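Local coordinates for protein elastinolytic metalloprotease (Pseudoalteromonas sp. CF6-2, PDB 6IK4) that probably cleaves peptide bonds, including those of elastin, as a family M23 zinc metalloendopeptidase, of which this chain is the C-terminal peptidase part, at residues Leu33-Gly38 with Pro117-Thr122; Thr46-Ala51 with Leu97-Asn102; Trp15-Ala20 with Asn154-Glu159; Ser61-Arg66 with Ala107-Gly112. All coordinates share one frame; numbering follows the deposited sequence.

Contact 1. Residues Leu33-Gly38 with Pro117-Thr122; sequences LDFNNG and PHVHFT. With ZN (zinc ion), chain B.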
# COMPACT_ATOMS: atom_id res chain seq x y z
N LEU A 33 -1.90 -1.13 4.72
CA LEU A 33 -1.00 -0.11 5.25
C LEU A 33 -1.28 1.19 4.51
O LEU A 33 -1.58 1.17 3.32
CB LEU A 33 0.47 -0.51 5.06
CG LEU A 33 0.94 -1.75 5.82
CD1 LEU A 33 2.21 -2.31 5.18
CD2 LEU A 33 1.19 -1.40 7.30
N ASP A 34 -1.17 2.31 5.22
CA ASP A 34 -1.26 3.63 4.59
C ASP A 34 0.16 4.19 4.43
O ASP A 34 0.87 4.35 5.42
CB ASP A 34 -2.13 4.57 5.42
CG ASP A 34 -3.57 4.10 5.50
OD1 ASP A 34 -3.99 3.35 4.61
OD2 ASP A 34 -4.28 4.48 6.45
N PHE A 35 0.56 4.45 3.19
CA PHE A 35 1.89 4.97 2.86
C PHE A 35 1.80 6.41 2.39
O PHE A 35 0.90 6.76 1.62
CB PHE A 35 2.55 4.18 1.72
CG PHE A 35 2.87 2.75 2.04
CD1 PHE A 35 3.48 2.39 3.23
CD2 PHE A 35 2.56 1.76 1.12
CE1 PHE A 35 3.79 1.07 3.49
CE2 PHE A 35 2.86 0.44 1.37
CZ PHE A 35 3.48 0.08 2.56
N ASN A 36 2.76 7.24 2.80
CA ASN A 36 2.87 8.58 2.21
C ASN A 36 4.32 9.04 2.28
O ASN A 36 5.08 8.59 3.14
CB ASN A 36 1.93 9.58 2.90
CG ASN A 36 2.51 10.14 4.20
OD1 ASN A 36 3.16 11.19 4.20
ND2 ASN A 36 2.27 9.46 5.32
N ASN A 37 4.71 9.93 1.37
CA ASN A 37 6.10 10.36 1.33
C ASN A 37 6.33 11.69 2.03
O ASN A 37 7.40 12.28 1.87
CB ASN A 37 6.61 10.44 -0.12
CG ASN A 37 6.13 11.68 -0.86
OD1 ASN A 37 5.12 12.30 -0.49
ND2 ASN A 37 6.84 12.04 -1.93
N GLY A 38 5.35 12.19 2.78
CA GLY A 38 5.55 13.44 3.49
C GLY A 38 5.47 14.69 2.65
O GLY A 38 6.02 15.73 3.03
N PRO A 117 -3.40 13.18 2.19
CA PRO A 117 -2.99 12.34 1.05
C PRO A 117 -2.14 11.15 1.49
O PRO A 117 -1.20 11.28 2.29
CB PRO A 117 -2.19 13.30 0.17
CG PRO A 117 -2.70 14.67 0.54
CD PRO A 117 -3.06 14.60 2.00
N HIS A 118 -2.48 9.97 0.94
CA HIS A 118 -1.73 8.74 1.13
C HIS A 118 -2.33 7.71 0.19
O HIS A 118 -3.42 7.90 -0.35
CB HIS A 118 -1.80 8.25 2.58
CG HIS A 118 -3.17 7.79 2.99
ND1 HIS A 118 -4.16 8.66 3.38
CD2 HIS A 118 -3.70 6.55 3.07
CE1 HIS A 118 -5.25 7.97 3.69
NE2 HIS A 118 -5.00 6.69 3.51
N VAL A 119 -1.62 6.60 0.01
CA VAL A 119 -2.21 5.43 -0.66
C VAL A 119 -2.55 4.39 0.40
O VAL A 119 -1.75 4.12 1.31
CB VAL A 119 -1.27 4.85 -1.73
CG1 VAL A 119 0.10 4.50 -1.15
CG2 VAL A 119 -1.91 3.60 -2.38
N HIS A 120 -3.77 3.86 0.33
CA HIS A 120 -4.22 2.74 1.15
C HIS A 120 -3.85 1.48 0.38
O HIS A 120 -4.43 1.20 -0.67
CB HIS A 120 -5.73 2.86 1.39
CG HIS A 120 -6.37 1.66 2.02
ND1 HIS A 120 -6.37 1.45 3.38
CD2 HIS A 120 -7.08 0.65 1.48
CE1 HIS A 120 -7.05 0.34 3.65
NE2 HIS A 120 -7.49 -0.16 2.52
N PHE A 121 -2.88 0.73 0.89
CA PHE A 121 -2.27 -0.41 0.21
C PHE A 121 -2.73 -1.71 0.88
O PHE A 121 -2.58 -1.86 2.09
CB PHE A 121 -0.75 -0.26 0.29
CG PHE A 121 0.05 -1.43 -0.23
CD1 PHE A 121 0.36 -1.53 -1.58
CD2 PHE A 121 0.56 -2.38 0.64
CE1 PHE A 121 1.13 -2.59 -2.06
CE2 PHE A 121 1.32 -3.44 0.18
CZ PHE A 121 1.61 -3.54 -1.17
N THR A 122 -3.26 -2.66 0.09
CA THR A 122 -3.90 -3.86 0.64
C THR A 122 -3.37 -5.11 -0.06
O THR A 122 -3.24 -5.12 -1.28
CB THR A 122 -5.44 -3.81 0.46
OG1 THR A 122 -5.96 -2.62 1.06
CG2 THR A 122 -6.14 -5.08 1.05
ZN ZN B . -5.79 2.53 5.02
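Leu33-Asn36 and Val119-Thr122 are neighbouring antiparallel strands, with directions 140° apart over this short length. Leu33 and Phe121 form a hydrogen-bonded pair. Leu33 N reaches Phe121 O at 2.8 Å, and Phe121 N returns the bond to Leu33 O. Phe35 and Val119 form a second such pair, with Phe35 N 3.0 Å from Val119 O and a matching bond the other way. Asp34 and His120 face each other between them as a non-hydrogen-bonded pair. Their side chains therefore leave the same face of the sheet, close enough to share one metal. Asp34 OD1 and His120 ND1 each bind the zinc ion at 2.0 Å. The carboxylate and imidazole planes are 51° apart, and Asp34 OD1 lies at the edge of the His120 ring. His21 NE2 is a further protein ligand. His118 and His120 form the HxH motif of M23 peptidases, with His118 predicted to be a proton donor or acceptor. The His118 ring sits against the Asp34 side chain, CD2 3.5 Å from Asp34 CB. His118 ND1 is tied to the backbone of Gly116, while His120 NE2 bonds Asn23, a second-shell residue that helps fix the ring's rotation. The other face is apolar. Phe35 CE2 lies 3.7 Å from Phe121 CD2, the two rings meeting obliquely. Phe35 CG lies anti to its carbonyl carbon (chi1 -65°), which swings the ring along the strand to Phe121. Val119 CG1 packs 3.8 Å from Phe35 CB, near the plane of the ring.

Contact 2. Residues Thr46-Ala51 with Leu97-Asn102; sequences TPWVQA and LGRYAN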
# COMPACT_ATOMS: atom_id res chain seq x y z
N THR A 46 1.77 15.40 -4.59
CA THR A 46 1.79 14.00 -4.18
C THR A 46 2.53 13.13 -5.19
O THR A 46 2.51 13.40 -6.40
CB THR A 46 0.37 13.47 -3.98
OG1 THR A 46 -0.42 13.76 -5.14
CG2 THR A 46 -0.27 14.10 -2.74
N PRO A 47 3.19 12.06 -4.74
CA PRO A 47 4.07 11.28 -5.62
C PRO A 47 3.31 10.25 -6.44
O PRO A 47 2.14 9.94 -6.18
CB PRO A 47 5.02 10.59 -4.65
CG PRO A 47 4.15 10.36 -3.43
CD PRO A 47 3.33 11.63 -3.33
N TRP A 48 4.02 9.69 -7.42
CA TRP A 48 3.54 8.52 -8.13
C TRP A 48 3.82 7.26 -7.32
O TRP A 48 4.81 7.19 -6.57
CB TRP A 48 4.19 8.42 -9.52
CG TRP A 48 3.82 9.58 -10.40
CD1 TRP A 48 4.38 10.82 -10.41
CD2 TRP A 48 2.76 9.62 -11.38
NE1 TRP A 48 3.75 11.63 -11.33
CE2 TRP A 48 2.76 10.92 -11.94
CE3 TRP A 48 1.83 8.68 -11.83
CZ2 TRP A 48 1.85 11.30 -12.94
CZ3 TRP A 48 0.92 9.07 -12.82
CH2 TRP A 48 0.95 10.36 -13.36
N VAL A 49 2.94 6.27 -7.47
CA VAL A 49 2.99 5.01 -6.73
C VAL A 49 3.41 3.91 -7.70
O VAL A 49 2.83 3.80 -8.79
CB VAL A 49 1.63 4.69 -6.08
CG1 VAL A 49 1.69 3.39 -5.28
CG2 VAL A 49 1.17 5.84 -5.17
N GLN A 50 4.40 3.11 -7.32
CA GLN A 50 4.91 2.04 -8.17
C GLN A 50 4.23 0.71 -7.83
O GLN A 50 3.93 0.43 -6.67
CB GLN A 50 6.43 1.87 -8.00
CG GLN A 50 7.24 3.10 -8.40
CD GLN A 50 8.70 2.98 -8.02
OE1 GLN A 50 9.21 1.89 -7.75
NE2 GLN A 50 9.39 4.12 -7.99
N ALA A 51 4.01 -0.11 -8.86
CA ALA A 51 3.51 -1.46 -8.63
C ALA A 51 4.50 -2.25 -7.76
O ALA A 51 5.69 -2.32 -8.07
CB ALA A 51 3.30 -2.19 -9.96
N LEU A 97 1.75 3.39 -11.48
CA LEU A 97 0.32 3.10 -11.63
C LEU A 97 -0.53 4.37 -11.69
O LEU A 97 -1.62 4.36 -12.28
CB LEU A 97 -0.16 2.24 -10.45
CG LEU A 97 0.45 0.83 -10.37
CD1 LEU A 97 0.03 0.10 -9.08
CD2 LEU A 97 0.05 0.02 -11.61
N GLY A 98 -0.06 5.44 -11.08
CA GLY A 98 -0.86 6.62 -10.83
C GLY A 98 -0.23 7.36 -9.66
O GLY A 98 0.82 6.98 -9.15
N ARG A 99 -0.88 8.45 -9.27
CA ARG A 99 -0.50 9.17 -8.06
C ARG A 99 -1.49 8.83 -6.95
O ARG A 99 -2.62 8.43 -7.22
CB ARG A 99 -0.49 10.69 -8.28
CG ARG A 99 0.56 11.17 -9.26
CD ARG A 99 0.38 12.64 -9.63
NE ARG A 99 0.39 13.53 -8.47
CZ ARG A 99 0.16 14.85 -8.53
NH1 ARG A 99 -0.11 15.43 -9.69
NH2 ARG A 99 0.19 15.58 -7.42
N TYR A 100 -1.07 8.98 -5.69
CA TYR A 100 -2.12 9.03 -4.69
C TYR A 100 -2.66 10.45 -4.67
O TYR A 100 -1.92 11.40 -4.93
CB TYR A 100 -1.69 8.53 -3.29
CG TYR A 100 -0.58 9.20 -2.51
CD1 TYR A 100 -0.76 10.43 -1.87
CD2 TYR A 100 0.62 8.52 -2.28
CE1 TYR A 100 0.26 11.00 -1.11
CE2 TYR A 100 1.63 9.07 -1.52
CZ TYR A 100 1.44 10.30 -0.93
OH TYR A 100 2.46 10.83 -0.17
N ALA A 101 -3.96 10.56 -4.45
CA ALA A 101 -4.69 11.78 -4.76
C ALA A 101 -4.27 12.92 -3.84
O ALA A 101 -4.13 12.74 -2.63
CB ALA A 101 -6.19 11.54 -4.63
N ASN A 102 -4.08 14.10 -4.42
CA ASN A 102 -3.84 15.31 -3.65
C ASN A 102 -5.11 16.13 -3.43
O ASN A 102 -5.04 17.24 -2.90
CB ASN A 102 -2.75 16.16 -4.33
CG ASN A 102 -3.28 17.03 -5.47
OD1 ASN A 102 -4.35 16.79 -6.02
ND2 ASN A 102 -2.51 18.05 -5.82
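Strands 48-50 and 97-100 pair antiparallel, their axes 4.5 Å apart and their directions 132° apart. Val49 uses both of its backbone polar atoms: its N gives to Gly98 O at 2.8 Å, and its O receives Leu97 N at 2.9 Å. Trp48 and Arg99 form a non-hydrogen-bonded pair whose side chains diverge at the start, yet Arg99 CG comes to lie over one face of the indole, 3.5 Å from the centroid of its five-membered ring, in a CH-pi contact. The Arg99 chain then bends (chi3 57°), which carries the guanidinium to Thr46. Arg99 NH2 bonds Thr46 OG1 at 3.0 Å, tilted from the guanidinium plane, while Arg99 NE makes a weak bond to Thr46 O. The hydroxyl is also a donor: Thr46 OG1 meets Tyr100 O at 2.8 Å, almost in line with the carbonyl. The hydroxyl thus takes part in two bonds, as acceptor from Arg99 and donor to Tyr100. In the M23 sheet, strand 96-100 lies between 48-50 and 73-81, so these bonds join 48-50 to the body of the sheet. Pro47 CD covers one face of the Tyr100 ring, 3.3 Å from CZ. Val49 CG2 touches the ring at its edge. Tyr100 OH accepts from the backbone N of Asn37.

Contact 3. Residues Trp15-Ala20 with Asn154-Glu159; sequences WYSGGA and NNFYFE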
# COMPACT_ATOMS: atom_id res chain seq x y z
N TRP A 15 9.64 6.35 2.30
CA TRP A 15 8.34 6.92 2.62
C TRP A 15 8.04 6.57 4.07
O TRP A 15 8.91 6.04 4.79
CB TRP A 15 7.24 6.38 1.70
CG TRP A 15 7.27 6.83 0.26
CD1 TRP A 15 8.31 7.39 -0.43
CD2 TRP A 15 6.18 6.73 -0.67
NE1 TRP A 15 7.93 7.63 -1.75
CE2 TRP A 15 6.63 7.24 -1.91
CE3 TRP A 15 4.87 6.26 -0.57
CZ2 TRP A 15 5.81 7.29 -3.03
CZ3 TRP A 15 4.05 6.30 -1.68
CH2 TRP A 15 4.53 6.82 -2.90
N TYR A 16 6.81 6.85 4.50
CA TYR A 16 6.34 6.55 5.85
C TYR A 16 5.14 5.61 5.78
O TYR A 16 4.32 5.71 4.87
CB TYR A 16 5.90 7.80 6.60
CG TYR A 16 6.96 8.87 6.69
CD1 TYR A 16 7.90 8.86 7.71
CD2 TYR A 16 7.00 9.90 5.76
CE1 TYR A 16 8.87 9.85 7.81
CE2 TYR A 16 7.96 10.91 5.85
CZ TYR A 16 8.89 10.87 6.87
OH TYR A 16 9.84 11.87 6.95
N SER A 17 5.03 4.73 6.78
CA SER A 17 3.89 3.85 6.90
C SER A 17 3.23 4.03 8.26
O SER A 17 3.91 4.24 9.27
CB SER A 17 4.29 2.37 6.73
OG SER A 17 3.14 1.53 6.85
N GLY A 18 1.90 3.91 8.28
CA GLY A 18 1.16 3.73 9.51
C GLY A 18 1.07 2.27 9.88
O GLY A 18 1.69 1.40 9.26
N GLY A 19 0.28 2.00 10.93
CA GLY A 19 0.10 0.63 11.38
C GLY A 19 -0.82 -0.17 10.48
O GLY A 19 -1.64 0.36 9.72
N ALA A 20 -0.71 -1.50 10.61
CA ALA A 20 -1.55 -2.39 9.81
C ALA A 20 -3.00 -2.30 10.25
O ALA A 20 -3.31 -2.14 11.43
CB ALA A 20 -1.04 -3.83 9.94
N ASN A 154 6.36 -1.81 19.86
CA ASN A 154 6.52 -3.16 20.39
C ASN A 154 5.56 -4.14 19.75
O ASN A 154 5.82 -5.35 19.77
CB ASN A 154 6.33 -3.16 21.91
CG ASN A 154 7.43 -2.41 22.62
OD1 ASN A 154 7.17 -1.45 23.35
ND2 ASN A 154 8.67 -2.83 22.39
N ASN A 155 4.46 -3.65 19.16
CA ASN A 155 3.45 -4.49 18.53
C ASN A 155 3.52 -4.48 17.01
O ASN A 155 3.35 -5.52 16.37
CB ASN A 155 2.04 -4.03 18.94
CG ASN A 155 1.88 -3.90 20.44
OD1 ASN A 155 2.68 -4.43 21.20
ND2 ASN A 155 0.85 -3.18 20.87
N PHE A 156 3.72 -3.30 16.41
CA PHE A 156 3.74 -3.16 14.96
C PHE A 156 5.10 -2.66 14.52
O PHE A 156 5.59 -1.66 15.05
CB PHE A 156 2.67 -2.19 14.45
CG PHE A 156 2.83 -1.87 12.99
CD1 PHE A 156 2.38 -2.78 12.03
CD2 PHE A 156 3.49 -0.72 12.57
CE1 PHE A 156 2.55 -2.52 10.68
CE2 PHE A 156 3.67 -0.45 11.22
CZ PHE A 156 3.20 -1.36 10.27
N TYR A 157 5.69 -3.33 13.52
CA TYR A 157 6.95 -2.85 12.95
C TYR A 157 7.26 -3.61 11.67
O TYR A 157 6.64 -4.63 11.35
CB TYR A 157 8.10 -2.98 13.94
CG TYR A 157 8.24 -4.38 14.51
CD1 TYR A 157 9.01 -5.34 13.87
CD2 TYR A 157 7.60 -4.73 15.69
CE1 TYR A 157 9.14 -6.64 14.39
CE2 TYR A 157 7.72 -6.02 16.22
CZ TYR A 157 8.50 -6.96 15.57
OH TYR A 157 8.61 -8.22 16.09
N PHE A 158 8.23 -3.07 10.92
CA PHE A 158 8.90 -3.74 9.82
C PHE A 158 10.28 -4.16 10.29
O PHE A 158 11.00 -3.35 10.89
CB PHE A 158 9.03 -2.81 8.62
CG PHE A 158 7.74 -2.24 8.13
CD1 PHE A 158 7.19 -1.11 8.71
CD2 PHE A 158 7.08 -2.82 7.04
CE1 PHE A 158 5.99 -0.58 8.25
CE2 PHE A 158 5.88 -2.29 6.58
CZ PHE A 158 5.35 -1.16 7.17
N GLU A 159 10.69 -5.39 10.01
CA GLU A 159 11.96 -5.90 10.51
C GLU A 159 12.83 -6.37 9.35
O GLU A 159 12.40 -7.20 8.55
CB GLU A 159 11.73 -7.03 11.51
CG GLU A 159 12.96 -7.37 12.33
CD GLU A 159 12.87 -8.75 12.95
OE1 GLU A 159 11.97 -8.98 13.78
OE2 GLU A 159 13.70 -9.61 12.59
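Ser17 OG gives a hydrogen bond to Gly18 O at 2.8 Å, in the carbonyl plane and on a lone pair. Both oxygens also touch aromatic rings of the other segment. Ser17 OG lies at the edge of the Phe158 ring, 3.5 Å from CZ, and Gly18 O comes within 3.3 Å of Phe156 CZ. The serine hydroxyl stands anti to the backbone N (chi1 180°), which brings it to that edge. The Phe156 ring lies flat along the backbone that follows. Gly19 CA sits over its centre as a CH-pi contact, 3.7 Å from the centroid. Ala20 N is over the same ring, 3.4 Å from Phe156 CE1, and Ala20 CB rests 3.9 Å from that carbon. The chain of strand 14-17 in the large sheet runs on through Gly19 and Ala20 to the zinc ligand His21, whose ND1 is hydrogen-bonded to Gly19 O. Phe156 and Phe158 belong to the region around strand 157-160 of the separate four-stranded sheet. The contact thus packs that smaller sheet against the approach to the metal site. A serine in place of Phe156 would probably leave Gly19 and Ala20 without their aromatic cover and open a gap beside Leu33, which the ring also touches.

Contact 4. Residues Ser61-Arg66 with Ala107-Gly112; sequences SSCNIR and ALCEGG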
# COMPACT_ATOMS: atom_id res chain seq x y z
N SER A 61 -12.26 2.02 -10.40
CA SER A 61 -12.76 3.39 -10.44
C SER A 61 -11.56 4.27 -10.72
O SER A 61 -10.43 3.78 -10.86
CB SER A 61 -13.44 3.79 -9.14
OG SER A 61 -12.47 3.87 -8.10
N SER A 62 -11.78 5.59 -10.78
CA SER A 62 -10.65 6.47 -11.01
C SER A 62 -9.70 6.55 -9.81
O SER A 62 -8.63 7.14 -9.94
CB SER A 62 -11.14 7.87 -11.37
OG SER A 62 -11.63 8.54 -10.22
N CYS A 63 -10.07 6.00 -8.66
CA CYS A 63 -9.23 6.12 -7.46
C CYS A 63 -8.86 4.76 -6.86
O CYS A 63 -8.43 4.70 -5.71
CB CYS A 63 -9.92 7.00 -6.41
SG CYS A 63 -11.42 6.33 -5.65
N ASN A 64 -8.99 3.68 -7.63
CA ASN A 64 -8.92 2.34 -7.04
C ASN A 64 -8.47 1.36 -8.11
O ASN A 64 -9.19 1.10 -9.08
CB ASN A 64 -10.28 1.95 -6.46
CG ASN A 64 -10.25 0.62 -5.73
OD1 ASN A 64 -9.18 0.08 -5.44
ND2 ASN A 64 -11.42 0.11 -5.40
N ILE A 65 -7.26 0.81 -7.95
CA ILE A 65 -6.67 -0.06 -8.95
C ILE A 65 -5.98 -1.23 -8.25
O ILE A 65 -5.53 -1.10 -7.10
CB ILE A 65 -5.68 0.72 -9.85
CG1 ILE A 65 -5.33 -0.07 -11.11
CG2 ILE A 65 -4.40 1.08 -9.07
CD1 ILE A 65 -4.47 0.71 -12.08
N ARG A 66 -5.89 -2.37 -8.94
CA ARG A 66 -5.33 -3.59 -8.37
C ARG A 66 -4.40 -4.26 -9.37
O ARG A 66 -4.64 -4.23 -10.59
CB ARG A 66 -6.47 -4.56 -7.97
CG ARG A 66 -6.00 -5.87 -7.34
CD ARG A 66 -7.18 -6.77 -7.01
NE ARG A 66 -8.13 -6.16 -6.08
CZ ARG A 66 -9.20 -6.79 -5.59
NH1 ARG A 66 -9.45 -8.04 -5.95
NH2 ARG A 66 -10.01 -6.16 -4.75
N ALA A 107 -9.63 11.42 -3.63
CA ALA A 107 -9.14 10.37 -2.75
C ALA A 107 -10.27 9.46 -2.27
O ALA A 107 -10.04 8.27 -2.02
CB ALA A 107 -8.44 10.98 -1.53
N LEU A 108 -11.47 10.00 -2.13
CA LEU A 108 -12.60 9.25 -1.58
C LEU A 108 -13.67 9.00 -2.65
O LEU A 108 -14.86 9.00 -2.36
CB LEU A 108 -13.18 9.98 -0.38
CG LEU A 108 -12.16 10.19 0.74
CD1 LEU A 108 -12.78 10.90 1.93
CD2 LEU A 108 -11.57 8.85 1.17
N CYS A 109 -13.24 8.76 -3.89
CA CYS A 109 -14.20 8.60 -4.98
C CYS A 109 -15.10 7.38 -4.80
O CYS A 109 -16.16 7.32 -5.42
CB CYS A 109 -13.46 8.56 -6.33
SG CYS A 109 -12.91 6.93 -6.92
N GLU A 110 -14.71 6.41 -3.97
CA GLU A 110 -15.57 5.28 -3.65
C GLU A 110 -15.93 5.24 -2.17
O GLU A 110 -16.34 4.19 -1.66
CB GLU A 110 -14.93 3.95 -4.05
CG GLU A 110 -14.84 3.71 -5.54
CD GLU A 110 -14.42 2.27 -5.84
OE1 GLU A 110 -15.13 1.34 -5.41
OE2 GLU A 110 -13.38 2.08 -6.50
N GLY A 111 -15.79 6.35 -1.46
CA GLY A 111 -16.11 6.37 -0.05
C GLY A 111 -14.86 6.23 0.80
O GLY A 111 -13.73 6.22 0.31
N GLY A 112 -15.09 6.12 2.10
CA GLY A 112 -14.02 6.00 3.07
C GLY A 112 -13.77 7.32 3.79
O GLY A 112 -14.52 8.29 3.68
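A disulfide between two type I beta turns defines this contact, one turn at Ser61-Asn64 and the other at Leu108-Gly111. The first leads into strand 64-68. The second follows the short helix 104-107. Cys63 SG and Cys109 SG are bonded at 2.0 Å with a chi3 of -89°, close to the relaxed right angle of a disulfide. Beside it, Glu110 reaches across to the first turn. Its OE2 takes two bonds. Ser61 OG donates to Glu110 OE2 at 2.6 Å, on the anti side of the carboxylate oxygen. Asn64 ND2 donates to Glu110 OE2 at 3.0 Å, from above the carboxylate plane, while the acceptor lies in the plane of the Asn64 amide. Asn64 CG is anti to the backbone N (chi1 -175°), which extends the amide toward Glu110. The other end of that amide, OD1, is held by Asn76. Ser61 OG also receives Cys63 N at 3.3 Å, closing an ST turn, and it lies 3.3 Å from Cys109 SG. An alanine at Ser61 would leave Glu110 OE2 with Asn64 as its one donor across this contact and Cys63 N without its side-chain acceptor, and is likely to leave the Ser61-Asn64 turn freer to shift. Tyr78 OH meets both Glu110 N and Gly111 O, and Ala107 O bonds ND1 of His79, a predicted active-site residue. These bonds fix the loop beside that histidine. The two neutral donors on one carboxylate oxygen would tend to favour the charged form of Glu110, and the covalent link should hold the turns together in a protein that is probably secreted.

In the fold
From the N terminus, residues 15-20 come first and find their partner last, at 154-159, so contact 3 closes the longest loop and encloses the other three. Contact 1 nests inside it, joining 33-38 to 117-122. Within that loop lie contacts 2 and 4, which cross: 46-51, 61-66, 97-102 and 107-112 alternate along the chain. Contacts 1, 2 and 4 all belong to the M23 peptidase fold. Strand 14-17 neighbours 32-36 in the large sheet, which links contact 3 to contact 1. Trp15 also packs on Pro47 and Tyr100 of contact 2. Ala101 touches Ala107, bringing contacts 2 and 4 together. Contact 3 brings in the four-stranded sheet.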